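Local coordinates for TRAP dicarboxylate ABC transporter, substrate-binding protein (PDB 4OVQ) that binds beta-D-glucuronate in the periplasm as the solute-binding protein of a TRAP transport system, to whose membrane components it probably delivers the sugar acid, at residues N207-Y212 against V285-I290; L226-I231 against A291-F296; F148-K153 against E162-R167; E192-L197 against F218-F223. All blocks are in the same frame, centred on the assembly; numbering follows the deposited sequence.

Interaction 1 of 4, residues N207-Y212 against V285-I290; sequences NNWPSY and VVVNEI. With BDP (beta-D-glucopyranuronic acid), chain C.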
loop_
_atom_site.group_PDB
_atom_site.type_symbol
_atom_site.label_atom_id
_atom_site.label_comp_id
_atom_site.label_asym_id
_atom_site.label_seq_id
_atom_site.Cartn_x
_atom_site.Cartn_y
_atom_site.Cartn_z
ATOM N N ASN A 207 5.378 -2.210 8.221
ATOM C CA ASN A 207 4.241 -2.710 7.490
ATOM C C ASN A 207 3.036 -2.876 8.380
ATOM O O ASN A 207 3.109 -2.639 9.567
ATOM C CB ASN A 207 4.562 -4.030 6.787
ATOM C CG ASN A 207 3.977 -4.074 5.397
ATOM O OD1 ASN A 207 2.772 -3.867 5.244
ATOM N ND2 ASN A 207 4.809 -4.285 4.378
ATOM N N ASN A 208 1.915 -3.256 7.782
ATOM C CA ASN A 208 0.704 -3.536 8.560
ATOM C C ASN A 208 0.795 -4.920 9.237
ATOM O O ASN A 208 1.698 -5.712 8.968
ATOM C CB ASN A 208 -0.509 -3.446 7.644
ATOM C CG ASN A 208 -0.372 -4.302 6.393
ATOM O OD1 ASN A 208 0.001 -5.463 6.445
ATOM N ND2 ASN A 208 -0.684 -3.707 5.227
ATOM N N TRP A 209 -0.149 -5.222 10.134
ATOM C CA TRP A 209 -0.115 -6.511 10.827
ATOM C C TRP A 209 -0.166 -7.718 9.908
ATOM O O TRP A 209 0.599 -8.661 10.077
ATOM C CB TRP A 209 -1.240 -6.660 11.857
ATOM C CG TRP A 209 -1.102 -5.822 13.067
ATOM C CD1 TRP A 209 -1.800 -4.695 13.349
ATOM C CD2 TRP A 209 -0.235 -6.053 14.189
ATOM N NE1 TRP A 209 -1.428 -4.195 14.574
ATOM C CE2 TRP A 209 -0.471 -5.015 15.114
ATOM C CE3 TRP A 209 0.722 -7.027 14.495
ATOM C CZ2 TRP A 209 0.215 -4.928 16.339
ATOM C CZ3 TRP A 209 1.406 -6.934 15.710
ATOM C CH2 TRP A 209 1.138 -5.890 16.614
ATOM N N PRO A 210 -1.084 -7.730 8.926
ATOM C CA PRO A 210 -1.173 -8.924 8.081
ATOM C C PRO A 210 0.080 -9.249 7.238
ATOM O O PRO A 210 0.397 -10.415 7.001
ATOM C CB PRO A 210 -2.401 -8.638 7.207
ATOM C CG PRO A 210 -3.222 -7.688 8.028
ATOM C CD PRO A 210 -2.197 -6.805 8.681
ATOM N N SER A 211 0.784 -8.220 6.781
ATOM C CA SER A 211 2.023 -8.430 6.025
ATOM C C SER A 211 3.141 -8.894 6.949
ATOM O O SER A 211 3.909 -9.769 6.604
ATOM C CB SER A 211 2.471 -7.147 5.333
ATOM O OG SER A 211 1.710 -6.858 4.173
ATOM N N TYR A 212 3.219 -8.290 8.126
ATOM C CA TYR A 212 4.235 -8.645 9.121
ATOM C C TYR A 212 4.100 -10.123 9.445
ATOM O O TYR A 212 5.076 -10.858 9.539
ATOM C CB TYR A 212 4.008 -7.814 10.367
ATOM C CG TYR A 212 4.874 -8.082 11.580
ATOM C CD1 TYR A 212 6.264 -8.041 11.496
ATOM C CD2 TYR A 212 4.302 -8.292 12.844
ATOM C CE1 TYR A 212 7.040 -8.234 12.613
ATOM C CE2 TYR A 212 5.091 -8.513 13.957
ATOM C CZ TYR A 212 6.449 -8.480 13.830
ATOM O OH TYR A 212 7.206 -8.676 14.955
ATOM N N VAL A 285 5.879 -12.206 19.841
ATOM C CA VAL A 285 6.219 -10.849 19.450
ATOM C C VAL A 285 5.964 -9.900 20.597
ATOM O O VAL A 285 4.937 -9.975 21.288
ATOM C CB VAL A 285 5.434 -10.364 18.205
ATOM C CG1 VAL A 285 5.649 -8.861 17.999
ATOM C CG2 VAL A 285 5.863 -11.165 16.993
ATOM N N VAL A 286 6.925 -9.015 20.808
ATOM C CA VAL A 286 6.819 -7.984 21.821
ATOM C C VAL A 286 6.320 -6.695 21.201
ATOM O O VAL A 286 7.025 -6.061 20.412
ATOM C CB VAL A 286 8.179 -7.718 22.483
ATOM C CG1 VAL A 286 8.072 -6.530 23.426
ATOM C CG2 VAL A 286 8.666 -8.959 23.214
ATOM N N VAL A 287 5.098 -6.309 21.568
ATOM C CA VAL A 287 4.453 -5.146 20.978
ATOM C C VAL A 287 4.539 -3.953 21.914
ATOM O O VAL A 287 4.380 -4.087 23.135
ATOM C CB VAL A 287 2.961 -5.430 20.684
ATOM C CG1 VAL A 287 2.319 -4.269 19.964
ATOM C CG2 VAL A 287 2.808 -6.698 19.878
ATOM N N ASN A 288 4.800 -2.786 21.343
ATOM C CA ASN A 288 4.676 -1.540 22.085
ATOM C C ASN A 288 3.920 -0.453 21.305
ATOM O O ASN A 288 3.989 -0.365 20.075
ATOM C CB ASN A 288 6.050 -1.029 22.532
ATOM C CG ASN A 288 6.891 -0.547 21.383
ATOM O OD1 ASN A 288 7.407 -1.352 20.614
ATOM N ND2 ASN A 288 7.048 0.768 21.264
ATOM N N GLU A 289 3.144 0.337 22.043
ATOM C CA GLU A 289 2.554 1.560 21.530
ATOM C C GLU A 289 3.613 2.654 21.544
ATOM O O GLU A 289 4.604 2.554 22.260
ATOM C CB GLU A 289 1.363 1.995 22.405
ATOM C CG GLU A 289 0.246 0.965 22.531
ATOM C CD GLU A 289 -0.737 1.022 21.391
ATOM O OE1 GLU A 289 -0.545 1.865 20.493
ATOM O OE2 GLU A 289 -1.710 0.233 21.395
ATOM N N ILE A 290 3.401 3.687 20.735
ATOM C CA ILE A 290 4.228 4.897 20.777
ATOM C C ILE A 290 3.387 6.044 21.358
ATOM O O ILE A 290 2.583 6.665 20.649
ATOM C CB ILE A 290 4.764 5.304 19.377
ATOM C CG1 ILE A 290 5.732 4.235 18.849
ATOM C CG2 ILE A 290 5.443 6.679 19.451
ATOM C CD1 ILE A 290 6.639 4.678 17.683
HETATM C C1 BDP C . 2.147 -4.262 1.810
HETATM C C2 BDP C . 1.420 -3.987 0.519
HETATM C C3 BDP C . 2.181 -4.639 -0.552
HETATM C C4 BDP C . 3.571 -4.099 -0.602
HETATM C C5 BDP C . 4.259 -4.296 0.728
HETATM C C6 BDP C . 5.682 -3.714 0.763
HETATM O O2 BDP C . 0.114 -4.645 0.656
HETATM O O3 BDP C . 1.524 -4.205 -1.800
HETATM O O4 BDP C . 4.338 -4.779 -1.683
HETATM O O5 BDP C . 3.508 -3.715 1.785
HETATM O O6A BDP C . 6.392 -3.768 -0.284
HETATM O O1 BDP C . 1.534 -3.672 2.919
HETATM O O6B BDP C . 6.068 -3.366 1.906
#
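The glucuronate pocket backs onto this contact, in which the first turn of helix 209-214 packs against edge strand 286-289 and Val-285 just before it, Trp-209 on Val-287 and Tyr-212 on Val-285. Both rings meet their valine edge-on. Trp-209 CH2 touches both methyls of Val-287, CG2 at 3.8 Å, and Tyr-212 brings its OH to 3.4 Å from Val-285 CG1. Tyr-212 CG lies anti to the backbone N (chi1 175°), which carries the ring toward Val-285; the hydroxyl is hydrogen-bonded to Ala-221 O, in the turn after helix 217-220. Asn-208 is the helix N-cap: its OD1 accepts from Ser-211 N at 2.9 Å, nearly along the C=O axis. At the end of strand 204-207, Asn-207 faces the sugar in the cleft of this TRAP-type binding protein. Its OD1 accepts from BDP O1 at 2.6 Å, while ND2 donates to the ring oxygen O5 at 3.0 Å (161°). OD1 also takes Asn-208 N in the carbonyl plane, on a lone pair, helping fix the amide's rotation.

Interaction 2 of 4, residues L226-I231 against A291-F296; sequences LSQHLI and ADKAPF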
loop_
_atom_site.group_PDB
_atom_site.type_symbol
_atom_site.label_atom_id
_atom_site.label_comp_id
_atom_site.label_asym_id
_atom_site.label_seq_id
_atom_site.Cartn_x
_atom_site.Cartn_y
_atom_site.Cartn_z
ATOM N N LEU A 226 4.076 0.399 17.307
ATOM C CA LEU A 226 2.921 0.997 16.643
ATOM C C LEU A 226 3.062 2.480 16.332
ATOM O O LEU A 226 2.309 3.324 16.834
ATOM C CB LEU A 226 1.643 0.750 17.458
ATOM C CG LEU A 226 1.225 -0.724 17.459
ATOM C CD1 LEU A 226 0.400 -1.101 18.672
ATOM C CD2 LEU A 226 0.448 -1.068 16.195
ATOM N N SER A 227 4.017 2.782 15.458
ATOM C CA SER A 227 4.240 4.134 14.969
ATOM C C SER A 227 3.115 4.577 14.062
ATOM O O SER A 227 2.787 5.746 14.003
ATOM C CB SER A 227 5.563 4.174 14.196
ATOM O OG SER A 227 5.625 3.079 13.288
ATOM N N GLN A 228 2.545 3.639 13.307
ATOM C CA GLN A 228 1.474 3.970 12.382
ATOM C C GLN A 228 1.801 5.225 11.570
ATOM O O GLN A 228 0.981 6.125 11.406
ATOM C CB GLN A 228 0.174 4.152 13.166
ATOM C CG GLN A 228 -0.256 2.881 13.882
ATOM C CD GLN A 228 -1.477 3.083 14.765
ATOM O OE1 GLN A 228 -1.678 4.158 15.333
ATOM N NE2 GLN A 228 -2.295 2.045 14.882
ATOM N N HIS A 229 3.010 5.225 11.003
ATOM C CA HIS A 229 3.589 6.386 10.335
ATOM C C HIS A 229 3.112 6.574 8.902
ATOM O O HIS A 229 3.217 7.675 8.363
ATOM C CB HIS A 229 5.114 6.277 10.341
ATOM C CG HIS A 229 5.620 4.958 9.841
ATOM N ND1 HIS A 229 6.002 3.942 10.686
ATOM C CD2 HIS A 229 5.780 4.485 8.583
ATOM C CE1 HIS A 229 6.365 2.893 9.971
ATOM N NE2 HIS A 229 6.230 3.199 8.690
ATOM N N LEU A 230 2.619 5.501 8.276
ATOM C CA LEU A 230 2.084 5.572 6.920
ATOM C C LEU A 230 0.737 4.863 6.897
ATOM O O LEU A 230 0.608 3.756 7.479
ATOM C CB LEU A 230 3.044 4.898 5.933
ATOM C CG LEU A 230 4.321 5.689 5.590
ATOM C CD1 LEU A 230 5.368 4.807 4.903
ATOM C CD2 LEU A 230 3.981 6.894 4.728
ATOM N N ILE A 231 -0.241 5.486 6.222
ATOM C CA ILE A 231 -1.548 4.893 6.005
ATOM C C ILE A 231 -1.821 5.057 4.507
ATOM O O ILE A 231 -2.232 6.107 4.033
ATOM C CB ILE A 231 -2.614 5.590 6.877
ATOM C CG1 ILE A 231 -2.241 5.440 8.341
ATOM C CG2 ILE A 231 -3.979 4.988 6.624
ATOM C CD1 ILE A 231 -3.195 6.203 9.301
ATOM N N ALA A 291 3.577 6.320 22.646
ATOM C CA ALA A 291 2.770 7.326 23.347
ATOM C C ALA A 291 2.870 8.737 22.760
ATOM O O ALA A 291 1.856 9.414 22.576
ATOM C CB ALA A 291 3.135 7.352 24.812
ATOM N N ASP A 292 4.090 9.180 22.483
ATOM C CA ASP A 292 4.305 10.505 21.913
ATOM C C ASP A 292 4.763 10.386 20.455
ATOM O O ASP A 292 5.962 10.294 20.173
ATOM C CB ASP A 292 5.334 11.279 22.742
ATOM C CG ASP A 292 5.395 12.755 22.377
ATOM O OD1 ASP A 292 4.443 13.248 21.737
ATOM O OD2 ASP A 292 6.400 13.414 22.725
ATOM N N LYS A 293 3.805 10.377 19.531
ATOM C CA LYS A 293 4.142 10.316 18.112
ATOM C C LYS A 293 4.572 11.683 17.594
ATOM O O LYS A 293 5.070 11.802 16.477
ATOM C CB LYS A 293 2.963 9.800 17.281
ATOM C CG LYS A 293 2.594 8.355 17.541
ATOM C CD LYS A 293 1.445 7.926 16.632
ATOM C CE LYS A 293 0.997 6.509 16.944
ATOM N NZ LYS A 293 -0.101 6.086 16.056
ATOM N N ALA A 294 4.396 12.720 18.404
ATOM C CA ALA A 294 4.603 14.078 17.918
ATOM C C ALA A 294 5.999 14.341 17.376
ATOM O O ALA A 294 6.153 15.057 16.390
ATOM C CB ALA A 294 4.281 15.074 19.003
ATOM N N PRO A 295 7.035 13.775 18.012
ATOM C CA PRO A 295 8.376 14.043 17.480
ATOM C C PRO A 295 8.654 13.312 16.169
ATOM O O PRO A 295 9.494 13.769 15.396
ATOM C CB PRO A 295 9.301 13.518 18.587
ATOM C CG PRO A 295 8.440 13.516 19.819
ATOM C CD PRO A 295 7.098 13.112 19.327
ATOM N N PHE A 296 7.977 12.193 15.945
ATOM C CA PHE A 296 8.055 11.510 14.657
ATOM C C PHE A 296 7.429 12.382 13.592
ATOM O O PHE A 296 8.015 12.592 12.527
ATOM C CB PHE A 296 7.350 10.162 14.719
ATOM C CG PHE A 296 8.079 9.138 15.533
ATOM C CD1 PHE A 296 9.021 8.305 14.952
ATOM C CD2 PHE A 296 7.831 9.016 16.896
ATOM C CE1 PHE A 296 9.695 7.357 15.723
ATOM C CE2 PHE A 296 8.491 8.081 17.657
ATOM C CZ PHE A 296 9.431 7.252 17.074
HETATM O O HOH W 1 -0.543 7.587 13.210
#
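Lys-293 NZ donates to Gln-228 OE1 at 2.6 Å, joining the turn before helix 294-298 to the end of strand 223-230, part of the mixed four-stranded sheet of this solute-binding fold. The ammonium lies 17° from the carbonyl plane of the Gln-228 amide, and the two side chains cross obliquely. Lys-293, extended beyond CG (chi2 to chi4 all near 180°), reaches in across the strand, CE lying 3.4 Å from Leu-226 O and 3.5 Å from Ser-227 O. A water accepts from NZ and donates to Gln-228 O, tying the ammonium to the same residue twice. With an alanine at Lys-293, Gln-228 OE1 would probably lose its charged donor, and the methylene that lies against the carbonyls of Leu-226 and Ser-227 would go. Farther out, Asp-292 OD1 makes a weak capping bond to Ala-294 N, in the turn that presents Lys-293. Ser-227 OG, bonded to Phe-148 N of the adjacent strand, shares a 2.8 Å hydrogen bond with His-229 ND1, either atom the possible donor.

Interaction 3 of 4, residues F148-K153 against E162-R167; sequences FYNGEK and EGMKVR. With BDP (beta-D-glucopyranuronic acid), chain C.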
loop_
_atom_site.group_PDB
_atom_site.type_symbol
_atom_site.label_atom_id
_atom_site.label_comp_id
_atom_site.label_asym_id
_atom_site.label_seq_id
_atom_site.Cartn_x
_atom_site.Cartn_y
_atom_site.Cartn_z
ATOM N N PHE A 148 6.702 0.207 12.458
ATOM C CA PHE A 148 8.043 -0.332 12.450
ATOM C C PHE A 148 8.145 -1.682 13.130
ATOM O O PHE A 148 7.493 -1.951 14.144
ATOM C CB PHE A 148 9.023 0.614 13.176
ATOM C CG PHE A 148 9.248 1.917 12.473
ATOM C CD1 PHE A 148 9.879 1.949 11.240
ATOM C CD2 PHE A 148 8.866 3.121 13.056
ATOM C CE1 PHE A 148 10.100 3.154 10.601
ATOM C CE2 PHE A 148 9.087 4.305 12.420
ATOM C CZ PHE A 148 9.701 4.319 11.175
ATOM N N TYR A 149 9.022 -2.524 12.610
ATOM C CA TYR A 149 9.418 -3.722 13.317
ATOM C C TYR A 149 10.910 -4.005 13.132
ATOM O O TYR A 149 11.486 -3.692 12.096
ATOM C CB TYR A 149 8.580 -4.930 12.904
ATOM C CG TYR A 149 8.362 -5.190 11.418
ATOM C CD1 TYR A 149 9.211 -5.994 10.705
ATOM C CD2 TYR A 149 7.216 -4.730 10.782
ATOM C CE1 TYR A 149 8.972 -6.303 9.375
ATOM C CE2 TYR A 149 6.956 -5.014 9.446
ATOM C CZ TYR A 149 7.843 -5.810 8.746
ATOM O OH TYR A 149 7.567 -6.095 7.420
ATOM N N ASN A 150 11.534 -4.602 14.146
ATOM C CA ASN A 150 12.943 -4.961 14.076
ATOM C C ASN A 150 13.233 -6.024 15.122
ATOM O O ASN A 150 12.382 -6.312 15.960
ATOM C CB ASN A 150 13.855 -3.752 14.262
ATOM C CG ASN A 150 13.939 -3.301 15.712
ATOM O OD1 ASN A 150 14.921 -3.597 16.402
ATOM N ND2 ASN A 150 12.920 -2.586 16.174
ATOM N N GLY A 151 14.435 -6.585 15.069
ATOM C CA GLY A 151 14.779 -7.717 15.906
ATOM C C GLY A 151 15.556 -7.339 17.157
ATOM O O GLY A 151 15.747 -8.175 18.033
ATOM N N GLU A 152 15.959 -6.076 17.258
ATOM C CA GLU A 152 16.887 -5.648 18.314
ATOM C C GLU A 152 16.195 -5.027 19.534
ATOM O O GLU A 152 16.460 -5.408 20.680
ATOM C CB GLU A 152 17.891 -4.647 17.730
ATOM C CG GLU A 152 18.696 -3.820 18.747
ATOM C CD GLU A 152 19.425 -2.644 18.074
ATOM O OE1 GLU A 152 19.275 -2.470 16.845
ATOM O OE2 GLU A 152 20.139 -1.887 18.766
ATOM N N LYS A 153 15.316 -4.058 19.303
ATOM C CA LYS A 153 14.765 -3.290 20.411
ATOM C C LYS A 153 13.481 -2.568 20.056
ATOM O O LYS A 153 13.221 -2.301 18.890
ATOM C CB LYS A 153 15.775 -2.226 20.841
ATOM C CG LYS A 153 16.078 -1.219 19.737
ATOM C CD LYS A 153 17.265 -0.336 20.070
ATOM C CE LYS A 153 17.598 0.552 18.899
ATOM N NZ LYS A 153 18.572 1.614 19.240
ATOM N N GLU A 162 17.891 5.966 15.218
ATOM C CA GLU A 162 19.202 6.432 14.782
ATOM C C GLU A 162 20.130 5.243 14.575
ATOM O O GLU A 162 20.264 4.391 15.451
ATOM C CB GLU A 162 19.799 7.410 15.808
ATOM C CG GLU A 162 21.334 7.489 15.806
ATOM C CD GLU A 162 21.913 8.372 14.709
ATOM O OE1 GLU A 162 21.170 9.218 14.160
ATOM O OE2 GLU A 162 23.123 8.206 14.409
ATOM N N GLY A 163 20.739 5.183 13.393
ATOM C CA GLY A 163 21.679 4.139 13.040
ATOM C C GLY A 163 21.030 2.849 12.571
ATOM O O GLY A 163 21.738 1.937 12.153
HETATM N N MSE A 164 19.706 2.756 12.635
HETATM C CA MSE A 164 19.029 1.520 12.248
HETATM C C MSE A 164 18.872 1.429 10.710
HETATM O O MSE A 164 18.429 2.391 10.075
HETATM C CB MSE A 164 17.658 1.421 12.932
HETATM C CG MSE A 164 16.997 0.065 12.792
HETATM SE SE MSE A 164 15.227 0.008 13.613
HETATM C CE MSE A 164 15.732 -0.001 15.467
ATOM N N LYS A 165 19.211 0.279 10.120
ATOM C CA LYS A 165 19.020 0.048 8.679
ATOM C C LYS A 165 17.593 -0.417 8.521
ATOM O O LYS A 165 17.236 -1.504 8.974
ATOM C CB LYS A 165 19.953 -1.045 8.121
ATOM C CG LYS A 165 21.434 -0.858 8.415
ATOM C CD LYS A 165 22.235 -2.098 7.942
ATOM C CE LYS A 165 21.932 -3.388 8.769
ATOM N NZ LYS A 165 22.760 -3.404 10.026
ATOM N N VAL A 166 16.757 0.413 7.912
ATOM C CA VAL A 166 15.334 0.080 7.770
ATOM C C VAL A 166 14.945 -0.035 6.295
ATOM O O VAL A 166 15.145 0.869 5.498
ATOM C CB VAL A 166 14.428 1.123 8.448
ATOM C CG1 VAL A 166 12.973 0.643 8.400
ATOM C CG2 VAL A 166 14.906 1.426 9.896
ATOM N N ARG A 167 14.418 -1.198 5.929
ATOM C CA ARG A 167 13.916 -1.405 4.587
ATOM C C ARG A 167 12.634 -0.615 4.401
ATOM O O ARG A 167 11.764 -0.569 5.286
ATOM C CB ARG A 167 13.634 -2.882 4.333
ATOM C CG ARG A 167 13.073 -3.200 2.912
ATOM C CD ARG A 167 11.557 -3.115 2.881
ATOM N NE ARG A 167 10.983 -3.330 1.556
ATOM C CZ ARG A 167 9.678 -3.366 1.325
ATOM N NH1 ARG A 167 8.840 -3.223 2.342
ATOM N NH2 ARG A 167 9.232 -3.564 0.088
HETATM C C1 BDP C . 2.147 -4.262 1.810
HETATM C C2 BDP C . 1.420 -3.987 0.519
HETATM C C3 BDP C . 2.181 -4.639 -0.552
HETATM C C4 BDP C . 3.571 -4.099 -0.602
HETATM C C5 BDP C . 4.259 -4.296 0.728
HETATM C C6 BDP C . 5.682 -3.714 0.763
HETATM O O2 BDP C . 0.114 -4.645 0.656
HETATM O O3 BDP C . 1.524 -4.205 -1.800
HETATM O O4 BDP C . 4.338 -4.779 -1.683
HETATM O O5 BDP C . 3.508 -3.715 1.785
HETATM O O6A BDP C . 6.392 -3.768 -0.284
HETATM O O1 BDP C . 1.534 -3.672 2.919
HETATM O O6B BDP C . 6.068 -3.366 1.906
HETATM O O HOH W 2 18.705 2.168 16.500
HETATM O O HOH W 3 19.378 4.124 18.732
#
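Selenomethionine Met-164 fills the middle of this contact, laying its CE methyl against the amide of Asn-150, 3.8 Å from CG. Its chain, extended to SE and then bent (chi3 -73°), crosses the Asn-150 side chain at about a right angle. Deeper in, Val-166 CG1 meets the edge of the Phe-148 ring at 4.4 Å. This buried part joins strand 146-150 to strand 165-168 and the residue before it; the strands belong to separate sheets. Asn-150 also organises its own loop: OD1 accepts from Glu-152 N, forming an Asx turn, and from Lys-153 N, both from the same face, while ND2 returns a bond to Lys-153 O at 2.7 Å. Substituting alanine for Asn-150 would probably set the 151-153 turn free and open a gap beside the selenomethionine methyl. At the looser, wetter outer end Lys-153 brushes the methyl with CE, its NZ donating to two waters near Glu-162 O. At the opposite end Arg-167 meets the glucuronate carboxylate edge-on, NH1 to O6B at 2.8 Å (178°) and NH2 to O6A at 2.9 Å (174°). Such straight bonds are consistent with a charge-paired, bidentate grip that would help hold the carboxylate's orientation.

Interaction 4 of 4, residues E192-L197 against F218-F223; sequences EVYQAL and FEVAGF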
loop_
_atom_site.group_PDB
_atom_site.type_symbol
_atom_site.label_atom_id
_atom_site.label_comp_id
_atom_site.label_asym_id
_atom_site.label_seq_id
_atom_site.Cartn_x
_atom_site.Cartn_y
_atom_site.Cartn_z
ATOM N N GLU A 192 12.275 -9.792 -0.930
ATOM C CA GLU A 192 13.663 -9.986 -0.467
ATOM C C GLU A 192 13.847 -9.601 1.005
ATOM O O GLU A 192 14.888 -9.828 1.606
ATOM C CB GLU A 192 14.608 -9.210 -1.359
ATOM C CG GLU A 192 14.732 -9.882 -2.694
ATOM C CD GLU A 192 15.795 -9.292 -3.545
ATOM O OE1 GLU A 192 16.031 -8.080 -3.390
ATOM O OE2 GLU A 192 16.384 -10.029 -4.386
ATOM N N VAL A 193 12.796 -9.070 1.606
ATOM C CA VAL A 193 12.889 -8.567 2.981
ATOM C C VAL A 193 13.151 -9.671 4.056
ATOM O O VAL A 193 13.962 -9.465 4.960
ATOM C CB VAL A 193 11.664 -7.722 3.338
ATOM C CG1 VAL A 193 11.798 -7.209 4.790
ATOM C CG2 VAL A 193 11.511 -6.565 2.323
ATOM N N TYR A 194 12.490 -10.823 3.971
ATOM C CA TYR A 194 12.696 -11.897 4.931
ATOM C C TYR A 194 14.164 -12.304 5.029
ATOM O O TYR A 194 14.718 -12.347 6.126
ATOM C CB TYR A 194 11.854 -13.081 4.511
ATOM C CG TYR A 194 11.936 -14.266 5.449
ATOM C CD1 TYR A 194 11.081 -14.372 6.527
ATOM C CD2 TYR A 194 12.861 -15.284 5.236
ATOM C CE1 TYR A 194 11.120 -15.457 7.384
ATOM C CE2 TYR A 194 12.926 -16.407 6.110
ATOM C CZ TYR A 194 12.048 -16.465 7.176
ATOM O OH TYR A 194 12.069 -17.539 8.043
ATOM N N GLN A 195 14.796 -12.593 3.891
ATOM C CA GLN A 195 16.201 -12.968 3.906
ATOM C C GLN A 195 17.066 -11.841 4.478
ATOM O O GLN A 195 18.000 -12.101 5.227
ATOM C CB GLN A 195 16.630 -13.365 2.485
ATOM C CG GLN A 195 18.109 -13.693 2.331
ATOM C CD GLN A 195 18.475 -14.997 2.975
ATOM O OE1 GLN A 195 17.615 -15.737 3.425
ATOM N NE2 GLN A 195 19.768 -15.278 3.042
ATOM N N ALA A 196 16.769 -10.602 4.115
ATOM C CA ALA A 196 17.583 -9.485 4.536
ATOM C C ALA A 196 17.519 -9.313 6.041
ATOM O O ALA A 196 18.521 -8.971 6.652
ATOM C CB ALA A 196 17.161 -8.195 3.815
ATOM N N LEU A 197 16.344 -9.505 6.641
ATOM C CA LEU A 197 16.206 -9.443 8.090
ATOM C C LEU A 197 16.929 -10.613 8.754
ATOM O O LEU A 197 17.587 -10.437 9.791
ATOM C CB LEU A 197 14.733 -9.476 8.467
ATOM C CG LEU A 197 13.891 -8.245 8.168
ATOM C CD1 LEU A 197 12.389 -8.550 8.343
ATOM C CD2 LEU A 197 14.343 -7.116 9.096
ATOM N N PHE A 218 7.805 -11.538 11.199
ATOM C CA PHE A 218 7.719 -11.510 12.651
ATOM C C PHE A 218 8.669 -12.536 13.284
ATOM O O PHE A 218 9.091 -12.336 14.411
ATOM C CB PHE A 218 6.272 -11.716 13.104
ATOM C CG PHE A 218 5.793 -13.127 13.004
ATOM C CD1 PHE A 218 5.311 -13.642 11.822
ATOM C CD2 PHE A 218 5.811 -13.946 14.120
ATOM C CE1 PHE A 218 4.849 -14.955 11.752
ATOM C CE2 PHE A 218 5.366 -15.229 14.058
ATOM C CZ PHE A 218 4.890 -15.752 12.898
ATOM N N GLU A 219 8.993 -13.616 12.568
ATOM C CA GLU A 219 9.904 -14.661 13.092
ATOM C C GLU A 219 11.352 -14.208 13.145
ATOM O O GLU A 219 12.167 -14.775 13.873
ATOM C CB GLU A 219 9.857 -15.929 12.228
ATOM C CG GLU A 219 8.526 -16.679 12.235
ATOM C CD GLU A 219 8.285 -17.436 13.534
ATOM O OE1 GLU A 219 9.131 -17.313 14.451
ATOM O OE2 GLU A 219 7.262 -18.154 13.640
ATOM N N VAL A 220 11.669 -13.195 12.351
ATOM C CA VAL A 220 13.035 -12.701 12.222
ATOM C C VAL A 220 13.185 -11.234 12.631
ATOM O O VAL A 220 14.268 -10.678 12.496
ATOM C CB VAL A 220 13.587 -12.897 10.781
ATOM C CG1 VAL A 220 13.787 -14.374 10.472
ATOM C CG2 VAL A 220 12.672 -12.275 9.720
ATOM N N ALA A 221 12.094 -10.646 13.140
ATOM C CA ALA A 221 12.030 -9.265 13.622
ATOM C C ALA A 221 10.930 -9.134 14.693
ATOM O O ALA A 221 9.841 -8.609 14.435
ATOM C CB ALA A 221 11.751 -8.317 12.450
ATOM N N GLY A 222 11.200 -9.584 15.915
ATOM C CA GLY A 222 10.123 -9.749 16.883
ATOM C C GLY A 222 9.707 -8.598 17.781
ATOM O O GLY A 222 8.962 -8.826 18.755
ATOM N N PHE A 223 10.181 -7.389 17.508
ATOM C CA PHE A 223 9.641 -6.190 18.164
ATOM C C PHE A 223 8.786 -5.424 17.155
ATOM O O PHE A 223 9.274 -5.055 16.087
ATOM C CB PHE A 223 10.755 -5.264 18.671
ATOM C CG PHE A 223 11.584 -5.848 19.778
ATOM C CD1 PHE A 223 11.120 -5.841 21.079
ATOM C CD2 PHE A 223 12.824 -6.385 19.515
ATOM C CE1 PHE A 223 11.880 -6.374 22.096
ATOM C CE2 PHE A 223 13.588 -6.916 20.526
ATOM C CZ PHE A 223 13.111 -6.913 21.813
#
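Residues 193-197 lie in helix 193-199, marked by the backbone bond from Leu-197 N to Val-193 O (2.9 Å). Opposite them, residues 218-220 are the end of a short, weakly bonded helix, after which the chain opens at Ala-221 and Gly-222 and becomes strand at Phe-223. The backbones come nearest at Leu-197 and Val-220, whose CA atoms are 6.1 Å apart.

The side-chain contact is apolar and turns on one methyl, Val-220 CG2. With this branch set between the backbone N and the carbonyl carbon of its own residue, it points between Tyr-194 and Leu-197, one helical turn apart. There it lies 3.7 Å from Leu-197 CB and 4.0 Å from Leu-197 CD1, and 4.1 Å from Tyr-194 CD1. The tyrosine and valine side chains cross at about a right angle, the ring meeting the methyl obliquely. Leu-197 also extends CD1 to within 4.2 Å of Ala-221 CB, continuing the packing past the helix end.

The Leu-197 side chain is about 6 Å from that of Arg-167, which places the contact beside the binding site. Val-193, Tyr-194 and Leu-197 all touch His-217, at the start of the short helix, and Leu-197 also packs on Val-202. Beyond Ala-221 the chain enters strand 223-230, with Phe-223 bonded through its backbone to Asn-150 of strand 146-150 and Gly-222 to Val-286 of strand 286-289.

Overall arrangement
Interactions 1, 2 and 3 all reach the mixed four-stranded sheet 204-207, 146-150, 223-230 and 286-289, and interaction 4 meets strand 223-230 at Phe-223. Interactions 1 and 3 meet the same glucuronate, the first at its O1 and ring oxygen, the third at its carboxylate; their centres lie 13 Å apart, and Tyr-149 packs on Tyr-212 between them. Interaction 4, centred 10 Å from interaction 3, sets Val-193 CG2 over the guanidinium face of Arg-167, 3.4 Å from NE. Interaction 2 lies farther off, the side chain of Gln-228 about 13 Å from the sugar, and joins interaction 1 through Leu-226 N and Asn-288 O (2.9 Å). Gln-70, Arg-146, Glu-234 and His-32 also hydrogen-bond the sugar.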